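Local coordinates for rieske iron-sulfur protein soxF (Sulfolobus acidocaldarius, PDB 1JM1) that probably carries electrons in the archaeal respiratory chain through a Rieske [2Fe-2S] cluster held in its soluble domain, at residues A[94-99]-A[125-130]. Numbering follows the deposited sequence.
Sequences CVHLGC and PCHGSI. With FES (Fe2/s2 (inorganic) cluster), chain C.
H96 and H127 meet at one iron of the Rieske [2Fe-2S] cluster. Each gives ND1 to FE2, at 2.1 Å for H96 ND1 and the same for H127 ND1. H96 ND1 and H127 ND1 are 3.0 Å apart, brought together by the shared metal and not by a hydrogen bond. The rings form an offset edge-to-face pair with planes at 80°. The edge of H96 is turned toward the face of H127. With chi1 at 175°, the H96 ring extends away from the backbone N and reaches FE2. L97 reaches the other histidine, its CD2 lying 3.9 Å from H127 CE1. The other iron, FE1, is bound by C94 SG and C124 SG. The same C94 sulfur accepts the backbone N-H of H96 in a nearly straight N-H...S hydrogen bond, 3.6 Å from H96 N to C94 SG. S129 OG comes within 3.1 Å of sulfide S1. The backbone N of A144 makes a weak hydrogen bond to the same OG. Beside the cluster, C99 and C126 close a disulfide. It ties the two cluster-binding loops covalently, as in other Rieske proteins. Two imidazole nitrogens on one iron and two cysteine sulfurs on the other make the cluster chemically unsymmetrical. This is consistent with a higher reduction potential than in all-cysteine [2Fe-2S] ferredoxins.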
ATOM      1  N   CYS A  94       1.722   5.402  -8.514  1.00 10.32           N
ATOM      2  CA  CYS A  94       2.211   4.520  -9.537  1.00 10.13           C
ATOM      3  C   CYS A  94       3.681   4.730  -9.815  1.00  9.97           C
ATOM      4  O   CYS A  94       4.154   5.867  -9.922  1.00 10.70           O
ATOM      5  CB  CYS A  94       1.394   4.810 -10.819  1.00 10.82           C
ATOM      6  SG  CYS A  94       1.724   3.634 -12.150  1.00 11.23           S
ATOM      7  N   VAL A  95       4.424   3.621  -9.931  1.00 10.58           N
ATOM      8  CA  VAL A  95       5.877   3.677 -10.157  1.00 10.68           C
ATOM      9  C   VAL A  95       6.232   3.697 -11.644  1.00 11.48           C
ATOM     10  O   VAL A  95       7.415   3.665 -11.988  1.00 13.43           O
ATOM     11  CB  VAL A  95       6.626   2.610  -9.377  1.00 11.26           C
ATOM     12  CG1 VAL A  95       6.558   2.918  -7.866  1.00 12.27           C
ATOM     13  CG2 VAL A  95       6.144   1.204  -9.629  1.00 13.47           C
ATOM     14  N   HIS A  96       5.254   3.789 -12.541  1.00 11.40           N
ATOM     15  CA  HIS A  96       5.525   4.080 -13.947  1.00 11.83           C
ATOM     16  C   HIS A  96       5.800   5.574 -14.102  1.00 11.58           C
ATOM     17  O   HIS A  96       6.945   5.974 -14.314  1.00 13.51           O
ATOM     18  CB  HIS A  96       4.374   3.634 -14.809  1.00 12.34           C
ATOM     19  CG  HIS A  96       4.566   4.024 -16.261  1.00 12.44           C
ATOM     20  ND1 HIS A  96       3.620   4.758 -16.938  1.00 12.34           N
ATOM     21  CD2 HIS A  96       5.653   3.814 -17.054  1.00 14.30           C
ATOM     22  CE1 HIS A  96       4.126   4.967 -18.133  1.00 13.28           C
ATOM     23  NE2 HIS A  96       5.333   4.423 -18.251  1.00 14.63           N
ATOM     24  N   LEU A  97       4.765   6.410 -13.963  1.00 11.43           N
ATOM     25  CA  LEU A  97       4.878   7.853 -14.189  1.00 11.48           C
ATOM     26  C   LEU A  97       4.161   8.639 -13.145  1.00 11.33           C
ATOM     27  O   LEU A  97       3.831   9.828 -13.338  1.00 12.10           O
ATOM     28  CB  LEU A  97       4.445   8.243 -15.610  1.00 13.14           C
ATOM     29  CG  LEU A  97       5.367   9.184 -16.356  1.00 19.16           C
ATOM     30  CD1 LEU A  97       6.771   8.574 -16.580  1.00 23.10           C
ATOM     31  CD2 LEU A  97       4.706   9.595 -17.648  1.00 23.74           C
ATOM     32  N   GLY A  98       3.957   8.099 -11.919  1.00 10.90           N
ATOM     33  CA  GLY A  98       3.566   8.919 -10.804  1.00 10.78           C
ATOM     34  C   GLY A  98       2.124   9.315 -10.744  1.00 10.48           C
ATOM     35  O   GLY A  98       1.770  10.199  -9.920  1.00 11.02           O
ATOM     36  N   CYS A  99       1.231   8.713 -11.543  1.00 10.62           N
ATOM     37  CA  CYS A  99      -0.177   8.951 -11.280  1.00 10.83           C
ATOM     38  C   CYS A  99      -0.588   8.376  -9.940  1.00 10.66           C
ATOM     39  O   CYS A  99      -0.040   7.380  -9.481  1.00 12.07           O
ATOM     40  CB  CYS A  99      -1.040   8.332 -12.401  1.00 11.68           C
ATOM     41  SG  CYS A  99      -0.974   9.415 -13.868  1.00 12.57           S
ATOM     42  N   PRO A 125      -5.033   4.306 -14.306  1.00 12.09           N
ATOM     43  CA  PRO A 125      -5.704   4.876 -15.488  1.00 12.96           C
ATOM     44  C   PRO A 125      -4.748   5.533 -16.453  1.00 13.25           C
ATOM     45  O   PRO A 125      -5.156   5.746 -17.621  1.00 15.74           O
ATOM     46  CB  PRO A 125      -6.637   5.924 -14.860  1.00 13.90           C
ATOM     47  CG  PRO A 125      -5.932   6.336 -13.590  1.00 13.61           C
ATOM     48  CD  PRO A 125      -5.318   5.032 -13.068  1.00 12.62           C
ATOM     49  N   CYS A 126      -3.563   5.943 -16.067  1.00 12.52           N
ATOM     50  CA  CYS A 126      -2.771   6.769 -16.968  1.00 13.15           C
ATOM     51  C   CYS A 126      -2.219   5.981 -18.140  1.00 12.59           C
ATOM     52  O   CYS A 126      -2.398   6.384 -19.283  1.00 14.97           O
ATOM     53  CB  CYS A 126      -1.684   7.510 -16.177  0.77 11.82           C
ATOM     54  SG  CYS A 126      -2.478   8.716 -15.060  0.77 11.57           S
ATOM     55  N   HIS A 127      -1.572   4.830 -17.878  1.00 12.55           N
ATOM     56  CA  HIS A 127      -0.989   4.014 -18.959  1.00 13.23           C
ATOM     57  C   HIS A 127      -1.274   2.528 -18.753  1.00 13.42           C
ATOM     58  O   HIS A 127      -0.708   1.708 -19.467  1.00 14.90           O
ATOM     59  CB  HIS A 127       0.502   4.264 -19.252  1.00 13.17           C
ATOM     60  CG  HIS A 127       0.866   5.716 -19.187  1.00 12.61           C
ATOM     61  ND1 HIS A 127       1.244   6.287 -17.973  1.00 12.39           N
ATOM     62  CD2 HIS A 127       0.820   6.669 -20.116  1.00 13.64           C
ATOM     63  CE1 HIS A 127       1.424   7.566 -18.235  1.00 12.39           C
ATOM     64  NE2 HIS A 127       1.185   7.837 -19.502  1.00 13.08           N
ATOM     65  N   GLY A 128      -2.172   2.137 -17.851  1.00 12.75           N
ATOM     66  CA  GLY A 128      -2.626   0.767 -17.774  1.00 13.43           C
ATOM     67  C   GLY A 128      -1.705  -0.194 -17.042  1.00 12.96           C
ATOM     68  O   GLY A 128      -1.868  -1.433 -17.174  1.00 13.64           O
ATOM     69  N   SER A 129      -0.785   0.275 -16.203  1.00 11.84           N
ATOM     70  CA  SER A 129      -0.067  -0.629 -15.317  1.00 11.58           C
ATOM     71  C   SER A 129      -1.031  -1.322 -14.388  1.00 11.34           C
ATOM     72  O   SER A 129      -1.925  -0.690 -13.827  1.00 12.17           O
ATOM     73  CB  SER A 129       0.992   0.114 -14.507  1.00 11.72           C
ATOM     74  OG  SER A 129       1.972   0.662 -15.316  1.00 12.42           O
ATOM     75  N   ILE A 130      -0.838  -2.634 -14.208  1.00 11.42           N
ATOM     76  CA  ILE A 130      -1.650  -3.426 -13.281  1.00 11.51           C
ATOM     77  C   ILE A 130      -0.722  -4.092 -12.283  1.00 10.68           C
ATOM     78  O   ILE A 130       0.168  -4.846 -12.674  1.00 11.60           O
ATOM     79  CB  ILE A 130      -2.547  -4.445 -13.980  1.00 11.99           C
ATOM     80  CG1 ILE A 130      -3.449  -3.745 -15.048  1.00 13.33           C
ATOM     81  CG2 ILE A 130      -3.382  -5.208 -12.967  1.00 12.96           C
ATOM     82  CD1 ILE A 130      -4.371  -4.697 -15.798  1.00 15.59           C
TER
HETATM   83 FE1  FES C 501       0.482   4.611 -13.887  1.00 11.36          FE
HETATM   84 FE2  FES C 501       1.719   5.274 -16.216  1.00 11.88          FE
HETATM   85  S1  FES C 501       0.591   3.367 -15.779  1.00 12.32           S
HETATM   86  S2  FES C 501       1.520   6.562 -14.373  1.00 11.77           S